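Local coordinates for protein GH127 beta-L-arabinofuranoside (Geobacillus stearothermophilus, PDB 4QK0) that probably hydrolyses beta-L-arabinofuranosides, releasing L-arabinose, as a glycoside hydrolase of family GH127, at residues A[18-21]-A[22-25]. Numbering follows the deposited sequence.
Sequences LKDQ and FWKR
Asp20 turns its carboxylate onto the first turn of helix 22-42 and holds two backbone amides at once. OD2 accepts from Trp23 N at 2.8 Å in a nearly straight bond (166°), while OD1 accepts from Lys24 N, also at 2.8 Å but more bent (144°). Each oxygen uses its syn lone pair, the one turned toward its twin, so the carboxylate receives the two N-H groups as a fork. A chi1 of 85° makes this possible, tucking CG into the space flanked by N and C of its own backbone and bringing the oxygens back over the helix start. One residue on, Gln21 O takes Arg25 N at 3.0 Å, which begins the regular helical bonding.

The side chains then part. Lys24 passes back over the loop, its CB 3.4 Å from Asp20 O and its CD and CE along the same carbonyl, and its NZ goes on to a long, weak ion pair with Asp28. Asp20 OD2 lies oblique to the indole of Trp23, 3.6 Å from its CD1, and the indole NE1 hydrogen-bonds to Tyr365 OH. Phe22 CD2 lies over one face of the indole, displaced from the ring centre toward its border, and the phenyl ring also meets Tyr365. From the end of strand 15-18, Leu18 brings CD1 to 4.0 Å from Trp23 CB, their side chains crossing at a slant.

Replacing Asp20 with an alanine would probably leave the amides of Trp23 and Lys24 without their capping acceptor and let the strand-to-helix turn drift. This is an N-cap by a carboxylate: a buried acidic group facing the positive end of the helix dipole, a setting likely to favour its ionised form and to fix where the helix begins after strand 15-18, outermost in its sheet within the chain.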
loop_
_atom_site.group_PDB
_atom_site.type_symbol
_atom_site.label_atom_id
_atom_site.label_comp_id
_atom_site.label_asym_id
_atom_site.label_seq_id
_atom_site.Cartn_x
_atom_site.Cartn_y
_atom_site.Cartn_z
ATOM N N LEU A 18 -25.139 -2.780 35.109
ATOM C CA LEU A 18 -25.489 -1.997 33.937
ATOM C C LEU A 18 -26.982 -1.761 33.863
ATOM O O LEU A 18 -27.729 -2.676 34.050
ATOM C CB LEU A 18 -25.131 -2.763 32.715
ATOM C CG LEU A 18 -23.873 -2.390 31.995
ATOM C CD1 LEU A 18 -23.943 -3.237 30.754
ATOM C CD2 LEU A 18 -23.826 -0.934 31.583
ATOM N N LYS A 19 -27.410 -0.547 33.568
ATOM C CA LYS A 19 -28.820 -0.274 33.396
ATOM C C LYS A 19 -28.981 0.627 32.178
ATOM O O LYS A 19 -29.563 1.682 32.257
ATOM C CB LYS A 19 -29.402 0.490 34.619
ATOM C CG LYS A 19 -29.517 -0.161 35.994
ATOM C CD LYS A 19 -30.313 0.781 37.005
ATOM C CE LYS A 19 -29.790 2.231 37.352
ATOM N NZ LYS A 19 -29.823 3.292 36.280
ATOM N N ASP A 20 -28.409 0.275 31.046
ATOM C CA ASP A 20 -28.468 1.210 29.927
ATOM C C ASP A 20 -29.118 0.516 28.741
ATOM O O ASP A 20 -29.702 -0.531 28.901
ATOM C CB ASP A 20 -27.073 1.766 29.609
ATOM C CG ASP A 20 -26.292 0.876 28.706
ATOM O OD1 ASP A 20 -26.557 -0.365 28.731
ATOM O OD2 ASP A 20 -25.435 1.429 27.957
ATOM N N GLN A 21 -29.072 1.136 27.581
ATOM C CA GLN A 21 -29.546 0.497 26.356
ATOM C C GLN A 21 -28.357 0.054 25.529
ATOM O O GLN A 21 -28.278 -1.087 25.086
ATOM C CB GLN A 21 -30.345 1.490 25.523
ATOM C CG GLN A 21 -31.694 1.878 26.103
ATOM C CD GLN A 21 -32.563 0.667 26.383
ATOM O OE1 GLN A 21 -32.566 0.173 27.502
ATOM N NE2 GLN A 21 -33.281 0.169 25.373
ATOM N N PHE A 22 -27.411 0.962 25.367
ATOM C CA PHE A 22 -26.315 0.759 24.466
ATOM C C PHE A 22 -25.451 -0.457 24.817
ATOM O O PHE A 22 -25.339 -1.383 24.005
ATOM C CB PHE A 22 -25.487 2.070 24.396
ATOM C CG PHE A 22 -24.468 2.078 23.313
ATOM C CD1 PHE A 22 -24.832 2.379 22.003
ATOM C CD2 PHE A 22 -23.158 1.710 23.578
ATOM C CE1 PHE A 22 -23.882 2.368 20.999
ATOM C CE2 PHE A 22 -22.215 1.697 22.571
ATOM C CZ PHE A 22 -22.578 2.018 21.278
ATOM N N TRP A 23 -24.815 -0.474 26.002
ATOM C CA TRP A 23 -23.960 -1.618 26.362
ATOM C C TRP A 23 -24.739 -2.860 26.732
ATOM O O TRP A 23 -24.303 -3.973 26.474
ATOM C CB TRP A 23 -22.962 -1.268 27.444
ATOM C CG TRP A 23 -21.994 -0.283 26.957
ATOM C CD1 TRP A 23 -21.934 1.038 27.282
ATOM C CD2 TRP A 23 -20.964 -0.508 26.005
ATOM N NE1 TRP A 23 -20.932 1.644 26.610
ATOM C CE2 TRP A 23 -20.296 0.715 25.831
ATOM C CE3 TRP A 23 -20.543 -1.622 25.298
ATOM C CZ2 TRP A 23 -19.232 0.872 24.948
ATOM C CZ3 TRP A 23 -19.465 -1.479 24.416
ATOM C CH2 TRP A 23 -18.829 -0.241 24.241
ATOM N N LYS A 24 -25.932 -2.680 27.254
ATOM C CA LYS A 24 -26.740 -3.830 27.622
ATOM C C LYS A 24 -27.074 -4.656 26.409
ATOM O O LYS A 24 -26.962 -5.902 26.436
ATOM C CB LYS A 24 -28.038 -3.403 28.310
ATOM C CG LYS A 24 -28.707 -4.545 29.088
ATOM C CD LYS A 24 -29.948 -4.081 29.847
ATOM C CE LYS A 24 -31.152 -3.903 28.908
ATOM N NZ LYS A 24 -31.706 -5.208 28.418
ATOM N N ARG A 25 -27.448 -3.992 25.324
ATOM C CA ARG A 25 -27.678 -4.700 24.056
ATOM C C ARG A 25 -26.446 -5.518 23.621
ATOM O O ARG A 25 -26.569 -6.687 23.215
ATOM C CB ARG A 25 -28.128 -3.717 22.965
ATOM C CG ARG A 25 -28.817 -4.385 21.766
ATOM C CD ARG A 25 -28.833 -3.469 20.551
ATOM N NE ARG A 25 -27.494 -3.285 20.039
ATOM C CZ ARG A 25 -26.857 -4.141 19.250
ATOM N NH1 ARG A 25 -27.417 -5.288 18.863
ATOM N NH2 ARG A 25 -25.645 -3.826 18.802
#